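Local atomic coordinates of L-methionine gamma-lyase (Fusobacterium nucleatum subsp. nucleatum, PDB entry 6LXU), a protein that belongs to the Cys/Met metabolism family of pyridoxal phosphate-dependent enzymes and carries its cofactor covalently attached. Residues L281-Y292 and F311-K320. Sequence-based numbering, arbitrary orientation.
Sequences LNKHPKVEKVYY and FGAMISFELK
Y291 and S316 pair through two backbone hydrogen bonds, Y291 N to S316 O at 2.7 Å and S316 N to Y291 O at 3.2 Å. Further along, E318 N donates to K289 O and E288 N to E318 O, both at 2.8 Å. K320 N closes the row on K286 O. The Y292 hydroxyl donates to G312 O at 2.7 Å, with G312 O at the edge of the Y292 ring, near its plane. CG of Y292 lies anti to the backbone N (chi1 -174°), which carries the ring along the other chain to reach it. A water bridges Y291 OH and E318 OE1. The E318 carboxylate is also held by T371 and G373 N. Two residues, E288 and K289, stand across from the single residue E318. This is a classic beta bulge, and it shifts the register of the antiparallel strands by one. Strand 287-291 forms the edge of a five-stranded mixed sheet, and strand 314-319 joins it to strand 374-378. V290 and F317 form a non-hydrogen-bonded pair, with their side chains on the same face of the sheet. L281, from the end of helix 263-282, sets CD2 over the centre of the F317 ring, a CH-pi contact of 4.3 Å to the centroid. V290 CG1 meets I315 CG2 at 3.7 Å. F311 CB packs on Y292 CE2 at 3.7 Å.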
loop_
_atom_site.group_PDB
_atom_site.type_symbol
_atom_site.label_atom_id
_atom_site.label_comp_id
_atom_site.label_asym_id
_atom_site.label_seq_id
_atom_site.Cartn_x
_atom_site.Cartn_y
_atom_site.Cartn_z
ATOM N N LEU A 281 -27.247 20.620 -21.014
ATOM C CA LEU A 281 -26.609 20.541 -22.327
ATOM C C LEU A 281 -27.627 20.475 -23.450
ATOM O O LEU A 281 -27.453 21.126 -24.491
ATOM C CB LEU A 281 -25.687 19.329 -22.421
ATOM C CG LEU A 281 -24.442 19.352 -21.532
ATOM C CD1 LEU A 281 -23.788 17.981 -21.503
ATOM C CD2 LEU A 281 -23.452 20.403 -21.998
ATOM N N ASN A 282 -28.684 19.707 -23.262
ATOM C CA ASN A 282 -29.664 19.525 -24.332
ATOM C C ASN A 282 -30.445 20.799 -24.637
ATOM O O ASN A 282 -30.962 20.930 -25.758
ATOM C CB ASN A 282 -30.629 18.396 -23.995
ATOM C CG ASN A 282 -31.227 17.740 -25.224
ATOM O OD1 ASN A 282 -30.561 17.585 -26.244
ATOM N ND2 ASN A 282 -32.476 17.296 -25.102
ATOM N N LYS A 283 -30.530 21.720 -23.680
ATOM C CA LYS A 283 -31.166 23.032 -23.874
ATOM C C LYS A 283 -30.170 24.133 -24.223
ATOM O O LYS A 283 -30.580 25.286 -24.413
ATOM C CB LYS A 283 -31.951 23.418 -22.612
ATOM C CG LYS A 283 -33.136 22.515 -22.331
ATOM C CD LYS A 283 -33.784 22.807 -20.988
ATOM C CE LYS A 283 -35.057 21.990 -20.802
ATOM N NZ LYS A 283 -35.575 22.063 -19.407
ATOM N N HIS A 284 -28.883 23.813 -24.330
ATOM C CA HIS A 284 -27.888 24.847 -24.540
ATOM C C HIS A 284 -27.775 25.199 -26.022
ATOM O O HIS A 284 -27.605 24.305 -26.831
ATOM C CB HIS A 284 -26.514 24.422 -24.015
ATOM C CG HIS A 284 -25.596 25.580 -23.807
ATOM N ND1 HIS A 284 -24.967 26.225 -24.849
ATOM C CD2 HIS A 284 -25.223 26.230 -22.681
ATOM C CE1 HIS A 284 -24.243 27.221 -24.372
ATOM N NE2 HIS A 284 -24.373 27.237 -23.058
ATOM N N PRO A 285 -27.818 26.512 -26.357
ATOM C CA PRO A 285 -27.754 26.881 -27.788
ATOM C C PRO A 285 -26.505 26.471 -28.559
ATOM O O PRO A 285 -26.593 26.291 -29.778
ATOM C CB PRO A 285 -27.911 28.407 -27.777
ATOM C CG PRO A 285 -28.541 28.732 -26.471
ATOM C CD PRO A 285 -28.081 27.683 -25.503
ATOM N N LYS A 286 -25.365 26.287 -27.886
ATOM C CA LYS A 286 -24.133 25.894 -28.570
ATOM C C LYS A 286 -23.929 24.390 -28.734
ATOM O O LYS A 286 -22.974 23.955 -29.381
ATOM C CB LYS A 286 -22.931 26.535 -27.896
ATOM C CG LYS A 286 -22.965 28.051 -28.024
ATOM C CD LYS A 286 -21.717 28.701 -27.485
ATOM C CE LYS A 286 -21.843 30.213 -27.518
ATOM N NZ LYS A 286 -20.687 30.863 -26.874
ATOM N N VAL A 287 -24.857 23.620 -28.179
ATOM C CA VAL A 287 -24.816 22.168 -28.246
ATOM C C VAL A 287 -25.893 21.770 -29.237
ATOM O O VAL A 287 -27.052 22.110 -29.043
ATOM C CB VAL A 287 -25.094 21.544 -26.859
ATOM C CG1 VAL A 287 -25.175 20.024 -26.956
ATOM C CG2 VAL A 287 -24.009 21.957 -25.880
ATOM N N GLU A 288 -25.535 21.079 -30.303
ATOM C CA GLU A 288 -26.561 20.732 -31.290
ATOM C C GLU A 288 -27.237 19.406 -31.014
ATOM O O GLU A 288 -28.377 19.191 -31.439
ATOM C CB GLU A 288 -26.036 20.812 -32.718
ATOM C CG GLU A 288 -25.120 19.701 -33.130
ATOM C CD GLU A 288 -24.614 19.830 -34.555
ATOM O OE1 GLU A 288 -24.481 20.964 -35.050
ATOM O OE2 GLU A 288 -24.324 18.780 -35.161
ATOM N N LYS A 289 -26.552 18.496 -30.310
ATOM C CA LYS A 289 -27.121 17.187 -30.035
ATOM C C LYS A 289 -26.492 16.602 -28.785
ATOM O O LYS A 289 -25.298 16.797 -28.561
ATOM C CB LYS A 289 -26.848 16.265 -31.223
ATOM C CG LYS A 289 -27.529 14.913 -31.177
ATOM C CD LYS A 289 -27.342 14.241 -32.525
ATOM C CE LYS A 289 -27.997 12.886 -32.576
ATOM N NZ LYS A 289 -27.604 12.142 -33.800
ATOM N N VAL A 290 -27.298 15.888 -28.008
ATOM C CA VAL A 290 -26.805 15.163 -26.837
ATOM C C VAL A 290 -27.114 13.686 -27.042
ATOM O O VAL A 290 -28.212 13.324 -27.484
ATOM C CB VAL A 290 -27.446 15.696 -25.552
ATOM C CG1 VAL A 290 -27.013 14.856 -24.342
ATOM C CG2 VAL A 290 -27.076 17.159 -25.362
ATOM N N TYR A 291 -26.126 12.851 -26.739
ATOM C CA TYR A 291 -26.250 11.407 -26.722
ATOM C C TYR A 291 -26.358 10.963 -25.268
ATOM O O TYR A 291 -25.397 11.108 -24.486
ATOM C CB TYR A 291 -25.029 10.777 -27.379
ATOM C CG TYR A 291 -24.866 11.177 -28.820
ATOM C CD1 TYR A 291 -25.585 10.523 -29.824
ATOM C CD2 TYR A 291 -24.015 12.213 -29.195
ATOM C CE1 TYR A 291 -25.450 10.886 -31.149
ATOM C CE2 TYR A 291 -23.882 12.589 -30.525
ATOM C CZ TYR A 291 -24.612 11.914 -31.487
ATOM O OH TYR A 291 -24.511 12.248 -32.819
ATOM N N TYR A 292 -27.523 10.455 -24.890
ATOM C CA TYR A 292 -27.775 10.007 -23.516
ATOM C C TYR A 292 -28.913 9.000 -23.555
ATOM O O TYR A 292 -29.960 9.301 -24.138
ATOM C CB TYR A 292 -28.140 11.186 -22.592
ATOM C CG TYR A 292 -28.249 10.754 -21.149
ATOM C CD1 TYR A 292 -27.127 10.336 -20.442
ATOM C CD2 TYR A 292 -29.468 10.748 -20.492
ATOM C CE1 TYR A 292 -27.210 9.932 -19.117
ATOM C CE2 TYR A 292 -29.565 10.332 -19.175
ATOM C CZ TYR A 292 -28.434 9.910 -18.490
ATOM O OH TYR A 292 -28.554 9.495 -17.189
ATOM N N PHE A 311 -30.111 5.657 -16.313
ATOM C CA PHE A 311 -29.628 5.837 -17.677
ATOM C C PHE A 311 -28.154 6.202 -17.790
ATOM O O PHE A 311 -27.671 6.461 -18.885
ATOM C CB PHE A 311 -30.486 6.881 -18.395
ATOM C CG PHE A 311 -31.918 6.447 -18.598
ATOM C CD1 PHE A 311 -32.238 5.474 -19.530
ATOM C CD2 PHE A 311 -32.951 7.054 -17.889
ATOM C CE1 PHE A 311 -33.563 5.097 -19.745
ATOM C CE2 PHE A 311 -34.278 6.680 -18.099
ATOM C CZ PHE A 311 -34.579 5.701 -19.024
ATOM N N GLY A 312 -27.444 6.175 -16.667
ATOM C CA GLY A 312 -26.000 6.281 -16.644
ATOM C C GLY A 312 -25.452 7.655 -16.394
ATOM O O GLY A 312 -26.181 8.644 -16.284
ATOM N N ALA A 313 -24.131 7.704 -16.276
ATOM C CA ALA A 313 -23.443 8.946 -15.987
ATOM C C ALA A 313 -22.432 9.326 -17.056
ATOM O O ALA A 313 -21.624 10.234 -16.854
ATOM C CB ALA A 313 -22.819 8.866 -14.613
ATOM N N MET A 314 -22.500 8.648 -18.207
ATOM C CA MET A 314 -21.767 9.059 -19.399
ATOM C C MET A 314 -22.685 9.903 -20.263
ATOM O O MET A 314 -23.884 9.592 -20.408
ATOM C CB MET A 314 -21.298 7.849 -20.184
ATOM C CG MET A 314 -20.273 7.012 -19.433
ATOM S SD MET A 314 -18.776 7.884 -18.943
ATOM C CE MET A 314 -18.124 8.462 -20.507
ATOM N N ILE A 315 -22.138 10.970 -20.825
ATOM C CA ILE A 315 -22.885 11.841 -21.753
ATOM C C ILE A 315 -21.940 12.161 -22.884
ATOM O O ILE A 315 -20.797 12.564 -22.626
ATOM C CB ILE A 315 -23.304 13.175 -21.112
ATOM C CG1 ILE A 315 -24.049 12.972 -19.786
ATOM C CG2 ILE A 315 -24.160 13.967 -22.104
ATOM C CD1 ILE A 315 -24.206 14.240 -18.979
ATOM N N SER A 316 -22.381 12.030 -24.130
ATOM C CA SER A 316 -21.630 12.649 -25.220
ATOM C C SER A 316 -22.489 13.721 -25.856
ATOM O O SER A 316 -23.715 13.698 -25.762
ATOM C CB SER A 316 -21.169 11.644 -26.254
ATOM O OG SER A 316 -20.269 10.735 -25.662
ATOM N N PHE A 317 -21.845 14.688 -26.481
ATOM C CA PHE A 317 -22.611 15.765 -27.096
ATOM C C PHE A 317 -21.816 16.359 -28.233
ATOM O O PHE A 317 -20.591 16.302 -28.258
ATOM C CB PHE A 317 -23.044 16.824 -26.067
ATOM C CG PHE A 317 -21.915 17.462 -25.295
ATOM C CD1 PHE A 317 -21.403 16.871 -24.134
ATOM C CD2 PHE A 317 -21.396 18.689 -25.689
ATOM C CE1 PHE A 317 -20.385 17.484 -23.417
ATOM C CE2 PHE A 317 -20.380 19.304 -24.976
ATOM C CZ PHE A 317 -19.870 18.699 -23.835
ATOM N N GLU A 318 -22.548 16.921 -29.199
ATOM C CA GLU A 318 -21.946 17.545 -30.384
ATOM C C GLU A 318 -22.040 19.050 -30.262
ATOM O O GLU A 318 -23.136 19.607 -30.187
ATOM C CB GLU A 318 -22.659 17.091 -31.653
ATOM C CG GLU A 318 -21.979 17.528 -32.950
ATOM C CD GLU A 318 -20.794 16.671 -33.357
ATOM O OE1 GLU A 318 -20.736 15.486 -32.960
ATOM O OE2 GLU A 318 -19.937 17.156 -34.127
ATOM N N LEU A 319 -20.904 19.717 -30.242
ATOM C CA LEU A 319 -20.877 21.165 -30.297
ATOM C C LEU A 319 -21.123 21.618 -31.737
ATOM O O LEU A 319 -20.494 21.107 -32.663
ATOM C CB LEU A 319 -19.526 21.686 -29.831
ATOM C CG LEU A 319 -19.228 21.424 -28.357
ATOM C CD1 LEU A 319 -17.753 21.663 -28.084
ATOM C CD2 LEU A 319 -20.103 22.296 -27.481
ATOM N N LYS A 320 -22.028 22.580 -31.930
ATOM C CA LYS A 320 -22.345 23.028 -33.299
ATOM C C LYS A 320 -21.153 23.664 -34.021
ATOM O O LYS A 320 -21.109 23.652 -35.271
ATOM C CB LYS A 320 -23.558 23.958 -33.308
ATOM C CG LYS A 320 -23.335 25.346 -32.754
ATOM C CD LYS A 320 -24.675 26.034 -32.569
ATOM C CE LYS A 320 -24.534 27.523 -32.366
ATOM N NZ LYS A 320 -24.434 28.257 -33.663
HETATM O O HOH W 1 -23.194 14.347 -33.702
#